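Local coordinates for protein dihydropteroate synthase (Anaplasma phagocytophilum, PDB 6UCZ) that probably catalyses the folate-pathway condensation of a pterin diphosphate with para-aminobenzoate to give dihydropteroate, and is caught here with a pterin monophosphate bound, at residues G172-L178 against Y216-I220; A67-G73 against V109-D114. All blocks are in the same frame, centred on the assembly; numbering follows the deposited sequence. Where two conformers were deposited one is given.

Contact 1: residues G172-L178 against Y216-I220; sequences GQPEQLL and YSWYI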
ATOM      1  N   GLY A 172     -24.778   1.410  -0.862  1.00 47.88           N
ATOM      2  CA  GLY A 172     -25.468   0.255  -0.330  1.00 48.84           C
ATOM      3  C   GLY A 172     -24.988  -0.081   1.067  1.00 44.58           C
ATOM      4  O   GLY A 172     -24.360   0.741   1.740  1.00 36.23           O
ATOM      5  N   GLN A 173     -25.292  -1.309   1.494  1.00 47.52           N
ATOM      6  CA  GLN A 173     -24.992  -1.743   2.858  1.00 43.83           C
ATOM      7  C   GLN A 173     -23.492  -1.906   3.060  1.00 39.78           C
ATOM      8  O   GLN A 173     -22.817  -2.517   2.221  1.00 35.06           O
ATOM      9  CB  GLN A 173     -25.698  -3.060   3.167  1.00 52.21           C
ATOM     10  CG  GLN A 173     -27.198  -2.944   3.110  1.00 67.13           C
ATOM     11  CD  GLN A 173     -27.700  -1.888   4.066  1.00 74.86           C
ATOM     12  OE1 GLN A 173     -27.235  -1.796   5.203  1.00 72.30           O
ATOM     13  NE2 GLN A 173     -28.627  -1.060   3.602  1.00 81.41           N
ATOM     14  N   PRO A 174     -22.937  -1.378   4.153  1.00 37.84           N
ATOM     15  CA  PRO A 174     -21.489  -1.503   4.366  1.00 33.32           C
ATOM     16  C   PRO A 174     -21.009  -2.940   4.490  1.00 32.97           C
ATOM     17  O   PRO A 174     -19.913  -3.254   4.021  1.00 34.02           O
ATOM     18  CB  PRO A 174     -21.260  -0.700   5.656  1.00 37.92           C
ATOM     19  CG  PRO A 174     -22.589  -0.704   6.344  1.00 38.66           C
ATOM     20  CD  PRO A 174     -23.602  -0.649   5.247  1.00 39.30           C
ATOM     21  N   GLU A 175     -21.771  -3.816   5.147  1.00 38.32           N
ATOM     22  CA  GLU A 175     -21.358  -5.214   5.246  1.00 43.93           C
ATOM     23  C   GLU A 175     -21.216  -5.847   3.859  1.00 48.72           C
ATOM     24  O   GLU A 175     -20.280  -6.618   3.611  1.00 43.39           O
ATOM     25  CB  GLU A 175     -22.357  -6.002   6.092  1.00 47.75           C
ATOM     26  CG  GLU A 175     -21.963  -7.458   6.320  1.00 56.98           C
ATOM     27  CD  GLU A 175     -23.028  -8.248   7.059  1.00 70.10           C
ATOM     28  OE1 GLU A 175     -24.163  -7.744   7.194  1.00 72.85           O
ATOM     29  OE2 GLU A 175     -22.732  -9.377   7.505  1.00 74.52           O
ATOM     30  N   GLN A 176     -22.140  -5.539   2.943  1.00 37.59           N
ATOM     31  CA  GLN A 176     -22.043  -6.106   1.604  1.00 37.93           C
ATOM     32  C   GLN A 176     -20.799  -5.603   0.878  1.00 38.17           C
ATOM     33  O   GLN A 176     -20.182  -6.363   0.120  1.00 37.97           O
ATOM     34  CB  GLN A 176     -23.307  -5.787   0.798  1.00 39.67           C
ATOM     35  CG  GLN A 176     -23.269  -6.307  -0.643  1.00 47.18           C
ATOM     36  CD  GLN A 176     -24.342  -5.683  -1.518  1.00 69.31           C
ATOM     37  OE1 GLN A 176     -25.348  -5.175  -1.020  1.00 80.17           O
ATOM     38  NE2 GLN A 176     -24.130  -5.713  -2.833  1.00 71.03           N
ATOM     39  N   LEU A 177     -20.394  -4.349   1.113  1.00 34.38           N
ATOM     40  CA  LEU A 177     -19.139  -3.864   0.542  1.00 38.76           C
ATOM     41  C   LEU A 177     -17.948  -4.696   1.015  1.00 37.30           C
ATOM     42  O   LEU A 177     -17.065  -5.044   0.217  1.00 30.25           O
ATOM     43  CB  LEU A 177     -18.919  -2.391   0.887  1.00 37.10           C
ATOM     44  CG  LEU A 177     -17.507  -1.879   0.558  1.00 31.75           C
ATOM     45  CD1 LEU A 177     -17.239  -1.855  -0.956  1.00 33.23           C
ATOM     46  CD2 LEU A 177     -17.296  -0.494   1.126  1.00 29.34           C
ATOM     47  N   LEU A 178     -17.894  -5.007   2.312  1.00 35.94           N
ATOM     48  CA  LEU A 178     -16.776  -5.789   2.829  1.00 34.35           C
ATOM     49  C   LEU A 178     -16.771  -7.190   2.232  1.00 34.87           C
ATOM     50  O   LEU A 178     -15.708  -7.726   1.901  1.00 30.21           O
ATOM     51  CB  LEU A 178     -16.846  -5.859   4.353  1.00 35.62           C
ATOM     52  CG  LEU A 178     -15.665  -6.506   5.089  1.00 40.10           C
ATOM     53  CD1 LEU A 178     -14.341  -6.032   4.534  1.00 36.88           C
ATOM     54  CD2 LEU A 178     -15.752  -6.172   6.566  1.00 44.21           C
ATOM     55  N   TYR A 216     -17.704   4.518   4.398  1.00 26.45           N
ATOM     56  CA  TYR A 216     -17.377   3.132   4.081  1.00 31.97           C
ATOM     57  C   TYR A 216     -15.930   2.806   4.430  1.00 27.96           C
ATOM     58  O   TYR A 216     -15.637   1.693   4.879  1.00 26.84           O
ATOM     59  CB  TYR A 216     -17.648   2.839   2.601  1.00 29.50           C
ATOM     60  CG  TYR A 216     -19.110   2.946   2.228  1.00 26.52           C
ATOM     61  CD1 TYR A 216     -20.041   2.016   2.681  1.00 28.63           C
ATOM     62  CD2 TYR A 216     -19.558   3.974   1.408  1.00 31.56           C
ATOM     63  CE1 TYR A 216     -21.403   2.128   2.338  1.00 33.20           C
ATOM     64  CE2 TYR A 216     -20.897   4.090   1.058  1.00 29.86           C
ATOM     65  CZ  TYR A 216     -21.817   3.167   1.518  1.00 38.78           C
ATOM     66  OH  TYR A 216     -23.154   3.298   1.144  1.00 34.58           O
ATOM     67  N   SER A 217     -15.007   3.749   4.203  1.00 23.05           N
ATOM     68  CA  SER A 217     -13.606   3.508   4.545  1.00 27.23           C
ATOM     69  C   SER A 217     -13.421   3.339   6.045  1.00 21.52           C
ATOM     70  O   SER A 217     -12.618   2.508   6.481  1.00 24.64           O
ATOM     71  CB  SER A 217     -12.720   4.640   4.030  1.00 24.96           C
ATOM     72  OG  SER A 217     -12.610   4.581   2.614  1.00 26.47           O
ATOM     73  N   TRP A 218     -14.154   4.112   6.856  1.00 22.64           N
ATOM     74  CA  TRP A 218     -14.096   3.898   8.302  1.00 27.01           C
ATOM     75  C   TRP A 218     -14.682   2.544   8.679  1.00 31.83           C
ATOM     76  O   TRP A 218     -14.146   1.852   9.555  1.00 27.96           O
ATOM     77  CB  TRP A 218     -14.825   5.033   9.052  1.00 26.69           C
ATOM     78  CG  TRP A 218     -13.989   6.259   9.120  1.00 26.85           C
ATOM     79  CD1 TRP A 218     -14.091   7.382   8.342  1.00 25.55           C
ATOM     80  CD2 TRP A 218     -12.884   6.472   9.993  1.00 28.98           C
ATOM     81  NE1 TRP A 218     -13.104   8.276   8.677  1.00 31.26           N
ATOM     82  CE2 TRP A 218     -12.348   7.741   9.689  1.00 29.61           C
ATOM     83  CE3 TRP A 218     -12.279   5.703  11.000  1.00 25.08           C
ATOM     84  CZ2 TRP A 218     -11.247   8.265  10.363  1.00 26.68           C
ATOM     85  CZ3 TRP A 218     -11.181   6.226  11.667  1.00 26.76           C
ATOM     86  CH2 TRP A 218     -10.679   7.492  11.349  1.00 28.59           C
ATOM     87  N   TYR A 219     -15.796   2.162   8.043  1.00 26.56           N
ATOM     88  CA  TYR A 219     -16.400   0.860   8.320  1.00 29.25           C
ATOM     89  C   TYR A 219     -15.408  -0.271   8.077  1.00 27.71           C
ATOM     90  O   TYR A 219     -15.318  -1.213   8.874  1.00 33.92           O
ATOM     91  CB  TYR A 219     -17.659   0.669   7.465  1.00 30.79           C
ATOM     92  CG  TYR A 219     -18.370  -0.650   7.700  1.00 30.95           C
ATOM     93  CD1 TYR A 219     -18.010  -1.799   6.997  1.00 29.33           C
ATOM     94  CD2 TYR A 219     -19.388  -0.749   8.639  1.00 33.71           C
ATOM     95  CE1 TYR A 219     -18.665  -3.015   7.221  1.00 28.68           C
ATOM     96  CE2 TYR A 219     -20.050  -1.951   8.866  1.00 38.05           C
ATOM     97  CZ  TYR A 219     -19.682  -3.078   8.156  1.00 39.08           C
ATOM     98  OH  TYR A 219     -20.341  -4.266   8.388  1.00 46.00           O
ATOM     99  N   ILE A 220     -14.664  -0.201   6.972  1.00 24.61           N
ATOM    100  CA  ILE A 220     -13.691  -1.242   6.650  1.00 22.41           C
ATOM    101  C   ILE A 220     -12.576  -1.270   7.692  1.00 27.36           C
ATOM    102  O   ILE A 220     -12.197  -2.332   8.201  1.00 27.83           O
ATOM    103  CB  ILE A 220     -13.114  -1.012   5.241  1.00 25.96           C
ATOM    104  CG1 ILE A 220     -14.208  -1.110   4.163  1.00 30.48           C
ATOM    105  CG2 ILE A 220     -11.953  -1.982   4.983  1.00 25.26           C
ATOM    106  CD1 ILE A 220     -14.945  -2.417   4.172  1.00 32.75           C
TER
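Two tyrosines of helix 214-222, Tyr-216 and Tyr-219, reach over to the first turn of helix 174-194 and meet Pro-174 from different directions. The short helical segments 174-178 and 216-220 run 65° apart, with axes 9.9 Å from each other at their closest, so side chains have to span the interval. Tyr-219 offers a ring face. Its CG is anti to the backbone N (chi1 -179°), which sends the ring out toward Pro-174, and CB of that proline sits 3.4 Å from the ring centroid, only 7° off the normal: a CH-pi contact over the middle of the face. Farther along the same ring, the phenol oxygen comes alongside Glu-175, Tyr-219 OH lying 3.5 Å from Glu-175 CB and touching CA of that residue as well.

Tyr-216 works by its edge instead. The CA of Pro-174 lies near the plane of this ring, and the hydroxyl continues past it to donate a hydrogen bond of 2.9 Å from Tyr-216 OH to Gly-172 O, in the carbonyl plane and on a lone pair. That ties the loop just before the helix, where Gln-173 is the N-cap residue, to the neighbouring helix. Tyr-170 meets the Tyr-216 ring edge-to-face.

Behind the aromatics the contact turns aliphatic and buried. Leu-177 puts CD2 3.7 Å from CB of Tyr-216, and Leu-178 CD1 touches Ile-220 CD1 at 3.7 Å.

In a (beta/alpha)8 enzyme of this kind, these are peripheral helices following strands 153-157 and 202-205. The chemistry implies adhesion mainly by dispersion and CH-pi attraction, with the phenol bond to Gly-172 O helping to hold the start of helix 174-194.

Contact 2: residues A67-G73 against V109-D114; sequences ADVIDVG and VEVSID. With PMM (pterin-6-yl-methyl-monophosphate), chain C.
Asp-71 and Ser-112 face each other on neighbouring parallel strands, 69-73 and 110-114, with Val-69, Glu-110 and Asp-114 on the same side of the sheet. Ser-112 OG donates to Asp-71 OD1 at 2.9 Å, meeting the carboxylate on its anti side, 26° out of plane. Asp-71 swings its CG anti to the backbone N (chi1 -175°), which carries the carboxylate along the strand to lie between Ser-112 and Asp-114. The other oxygen, Asp-71 OD2, stands 3.3 Å from OD2 of Asp-114, the planes of the two carboxylates turned 24° against each other. This like-charged pair is bridged by Arg-274, whose NE forms a salt bridge with Asp-71 and NH2 one with Asp-114.

Asp-114 OD2 also comes within 2.9 Å of N8 of the bound pterin, while its OD1 takes a hydrogen bond from Gln-135. At the far end of the strands Val-69 CG2 lies against the side chain of Glu-110, whose OE1 is hydrogen-bonded to Tyr-131 OH.

The reverse side is greasy. Val-72 CG2 meets Val-111 CG1 at 4.0 Å, and both valines pack against helix 97-106, Val-72 on Leu-97 and Ile-100, Val-111 on Ala-104. Between the strands, backbone bonds alternate in the parallel pattern, from Glu-110 N to Asp-68 O through to Asp-114 N to Val-72 O at 2.9 Å.

The strands are adjacent staves of the TIM barrel, joined by a crossover through helices 86-93 and 97-106. Chemically, Asp-71 is held at OD1 by Ser-112 and at OD2 by Arg-274 and Asn-133, so it probably acts as a second-shell residue, helping Arg-274 to present itself to Asp-114 and the pterin.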
ATOM      1  N   ALA A  67      11.410   3.421   9.279  1.00 31.14           N
ATOM      2  CA  ALA A  67      10.644   2.662   8.299  1.00 36.16           C
ATOM      3  C   ALA A  67      11.173   1.238   8.203  1.00 32.70           C
ATOM      4  O   ALA A  67      12.384   1.001   8.252  1.00 30.09           O
ATOM      5  CB  ALA A  67      10.710   3.334   6.926  1.00 25.90           C
ATOM      6  N   ASP A  68      10.251   0.288   8.100  1.00 34.00           N
ATOM      7  CA  ASP A  68      10.588  -1.098   7.798  1.00 33.66           C
ATOM      8  C   ASP A  68      10.664  -1.357   6.301  1.00 29.63           C
ATOM      9  O   ASP A  68      11.450  -2.208   5.861  1.00 26.76           O
ATOM     10  CB  ASP A  68       9.552  -2.020   8.441  1.00 33.64           C
ATOM     11  CG  ASP A  68       9.514  -1.866   9.953  1.00 37.83           C
ATOM     12  OD1 ASP A  68      10.556  -2.113  10.597  1.00 33.82           O
ATOM     13  OD2 ASP A  68       8.469  -1.430  10.492  1.00 28.31           O
ATOM     14  N   VAL A  69       9.846  -0.650   5.523  1.00 30.80           N
ATOM     15  CA  VAL A  69       9.786  -0.757   4.064  1.00 31.34           C
ATOM     16  C   VAL A  69       9.655   0.650   3.498  1.00 27.71           C
ATOM     17  O   VAL A  69       8.974   1.498   4.085  1.00 25.60           O
ATOM     18  CB  VAL A  69       8.590  -1.621   3.588  1.00 25.74           C
ATOM     19  CG1 VAL A  69       8.668  -1.883   2.074  1.00 29.98           C
ATOM     20  CG2 VAL A  69       8.516  -2.949   4.360  1.00 25.88           C
ATOM     21  N   ILE A  70      10.312   0.910   2.363  1.00 26.25           N
ATOM     22  CA  ILE A  70      10.111   2.140   1.600  0.58 23.80           C
ATOM     23  C   ILE A  70       9.301   1.784   0.359  1.00 29.50           C
ATOM     24  O   ILE A  70       9.758   0.996  -0.482  1.00 29.50           O
ATOM     25  CB  ILE A  70      11.438   2.803   1.200  0.58 31.26           C
ATOM     26  CG1 ILE A  70      12.375   2.949   2.401  0.58 32.44           C
ATOM     27  CG2 ILE A  70      11.166   4.154   0.547  0.58 30.41           C
ATOM     28  CD1 ILE A  70      11.878   3.913   3.450  0.58 31.13           C
ATOM     29  N   ASP A  71       8.115   2.372   0.236  1.00 27.78           N
ATOM     30  CA  ASP A  71       7.222   2.134  -0.894  1.00 29.81           C
ATOM     31  C   ASP A  71       7.420   3.248  -1.917  1.00 30.14           C
ATOM     32  O   ASP A  71       7.016   4.391  -1.684  1.00 31.83           O
ATOM     33  CB  ASP A  71       5.770   2.065  -0.421  1.00 25.02           C
ATOM     34  CG  ASP A  71       4.799   1.712  -1.533  1.00 33.59           C
ATOM     35  OD1 ASP A  71       5.046   0.709  -2.234  1.00 34.45           O
ATOM     36  OD2 ASP A  71       3.769   2.415  -1.684  1.00 39.55           O
ATOM     37  N   VAL A  72       8.026   2.910  -3.055  1.00 32.32           N
ATOM     38  CA  VAL A  72       8.390   3.887  -4.075  1.00 32.69           C
ATOM     39  C   VAL A  72       7.340   3.864  -5.181  1.00 30.87           C
ATOM     40  O   VAL A  72       7.093   2.822  -5.803  1.00 29.40           O
ATOM     41  CB  VAL A  72       9.783   3.604  -4.651  1.00 32.38           C
ATOM     42  CG1 VAL A  72      10.217   4.760  -5.559  1.00 29.59           C
ATOM     43  CG2 VAL A  72      10.804   3.334  -3.530  1.00 32.38           C
ATOM     44  N   GLY A  73       6.761   5.023  -5.465  1.00 31.94           N
ATOM     45  CA  GLY A  73       5.744   5.115  -6.491  1.00 28.77           C
ATOM     46  C   GLY A  73       5.911   6.324  -7.384  1.00 37.16           C
ATOM     47  O   GLY A  73       6.341   7.390  -6.932  1.00 41.32           O
ATOM     48  N   VAL A 109      16.395  -2.312   5.558  1.00 33.82           N
ATOM     49  CA  VAL A 109      15.054  -1.838   5.254  1.00 31.00           C
ATOM     50  C   VAL A 109      14.670  -2.372   3.878  1.00 33.29           C
ATOM     51  O   VAL A 109      15.506  -2.419   2.962  1.00 33.54           O
ATOM     52  CB  VAL A 109      15.001  -0.299   5.316  1.00 34.69           C
ATOM     53  CG1 VAL A 109      13.653   0.222   4.849  1.00 28.06           C
ATOM     54  CG2 VAL A 109      15.320   0.192   6.749  1.00 34.81           C
ATOM     55  N   GLU A 110      13.428  -2.819   3.738  1.00 34.53           N
ATOM     56  CA  GLU A 110      12.996  -3.360   2.456  1.00 34.88           C
ATOM     57  C   GLU A 110      12.481  -2.256   1.539  1.00 31.73           C
ATOM     58  O   GLU A 110      12.211  -1.134   1.963  1.00 31.04           O
ATOM     59  CB  GLU A 110      11.931  -4.434   2.656  1.00 33.12           C
ATOM     60  CG  GLU A 110      12.439  -5.628   3.446  1.00 40.14           C
ATOM     61  CD  GLU A 110      11.348  -6.627   3.752  1.00 43.65           C
ATOM     62  OE1 GLU A 110      10.441  -6.296   4.555  1.00 38.83           O
ATOM     63  OE2 GLU A 110      11.386  -7.731   3.165  1.00 44.16           O
ATOM     64  N   VAL A 111      12.322  -2.599   0.258  1.00 34.60           N
ATOM     65  CA  VAL A 111      11.829  -1.668  -0.750  1.00 30.20           C
ATOM     66  C   VAL A 111      10.645  -2.308  -1.464  1.00 33.93           C
ATOM     67  O   VAL A 111      10.689  -3.489  -1.829  1.00 33.31           O
ATOM     68  CB  VAL A 111      12.933  -1.281  -1.761  1.00 30.93           C
ATOM     69  CG1 VAL A 111      12.402  -0.273  -2.799  1.00 27.40           C
ATOM     70  CG2 VAL A 111      14.164  -0.736  -1.032  1.00 27.96           C
ATOM     71  N   SER A 112       9.595  -1.515  -1.670  1.00 31.78           N
ATOM     72  CA  SER A 112       8.370  -1.918  -2.351  1.00 26.61           C
ATOM     73  C   SER A 112       8.198  -1.059  -3.598  1.00 26.58           C
ATOM     74  O   SER A 112       8.505   0.137  -3.577  1.00 31.37           O
ATOM     75  CB  SER A 112       7.151  -1.747  -1.411  1.00 29.88           C
ATOM     76  OG  SER A 112       5.948  -2.083  -2.072  1.00 45.32           O
ATOM     77  N   ILE A 113       7.726  -1.655  -4.691  1.00 30.78           N
ATOM     78  CA  ILE A 113       7.429  -0.892  -5.902  1.00 30.61           C
ATOM     79  C   ILE A 113       5.920  -0.741  -6.018  1.00 26.20           C
ATOM     80  O   ILE A 113       5.190  -1.732  -6.138  1.00 29.34           O
ATOM     81  CB  ILE A 113       8.049  -1.534  -7.163  1.00 32.22           C
ATOM     82  CG1 ILE A 113       7.661  -0.744  -8.425  1.00 27.27           C
ATOM     83  CG2 ILE A 113       7.670  -3.007  -7.328  1.00 29.74           C
ATOM     84  CD1 ILE A 113       8.121   0.692  -8.418  1.00 27.13           C
ATOM     85  N   ASP A 114       5.444   0.500  -5.939  1.00 23.55           N
ATOM     86  CA  ASP A 114       4.012   0.787  -6.009  1.00 24.54           C
ATOM     87  C   ASP A 114       3.697   1.038  -7.476  1.00 30.39           C
ATOM     88  O   ASP A 114       3.996   2.107  -8.011  1.00 27.10           O
ATOM     89  CB  ASP A 114       3.648   1.981  -5.129  1.00 25.79           C
ATOM     90  CG  ASP A 114       2.155   2.268  -5.099  1.00 38.55           C
ATOM     91  OD1 ASP A 114       1.379   1.718  -5.919  1.00 35.77           O
ATOM     92  OD2 ASP A 114       1.748   3.052  -4.216  1.00 37.30           O
TER
HETATM   93  N5  PMM C 301      -2.993   4.251  -1.652  1.00 23.60           N
HETATM   94  C6  PMM C 301      -2.380   4.980  -2.591  1.00 27.14           C
HETATM   95  C7  PMM C 301      -1.376   4.439  -3.372  1.00 21.05           C
HETATM   96  N8  PMM C 301      -0.948   3.176  -3.276  1.00 23.12           N
HETATM   97  N1  PMM C 301      -1.106   1.158  -2.224  1.00 21.58           N
HETATM   98  C2  PMM C 301      -1.682   0.377  -1.318  1.00 23.88           C
HETATM   99  N2  PMM C 301      -1.294  -0.897  -1.196  1.00 21.81           N
HETATM  100  N3  PMM C 301      -2.685   0.805  -0.491  1.00 19.77           N
HETATM  101  C4  PMM C 301      -3.229   2.068  -0.496  1.00 21.14           C
HETATM  102  O4  PMM C 301      -4.150   2.370   0.262  1.00 28.24           O
HETATM  103  C4A PMM C 301      -2.617   2.973  -1.493  1.00 22.95           C
HETATM  104  C8A PMM C 301      -1.565   2.454  -2.333  1.00 22.85           C
HETATM  105  C9  PMM C 301      -2.895   6.386  -2.772  1.00 33.17           C
HETATM  106  O10 PMM C 301      -2.502   7.186  -1.638  1.00 46.55           O
HETATM  107  PA  PMM C 301      -1.368   8.336  -1.737  1.00 48.26           P
HETATM  108  O1P PMM C 301      -1.443   9.059  -0.383  1.00 53.73           O
HETATM  109  O2P PMM C 301      -1.816   9.331  -2.799  1.00 53.51           O
HETATM  110  O3P PMM C 301      -0.036   7.724  -2.019  1.00 45.81           O
HETATM  111  O   HOH W   1      11.256  -4.599   6.588  1.00 36.11           O

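Contact 2 belongs to the buried barrel wall, whereas contact 1 sits out on the helical periphery, partly buried and on the opposite side of the chain's centre; their centres are about 29 Å apart and no atoms touch. They share no helix or strand. Strand pairing sets the register of 67-73 with 109-114 through repeated backbone bonds, and the C-terminal end of its polar side reaches the pterin pocket through Asp-114. Segments 172-178 and 216-220 are tied by a phenol-to-carbonyl bond and otherwise rely mainly on aromatic and aliphatic surfaces. Carboxylates gather near the ligand in contact 2, where Arg-274 probably offsets their charge, while contact 1 joins two outer helices chiefly by apolar fit.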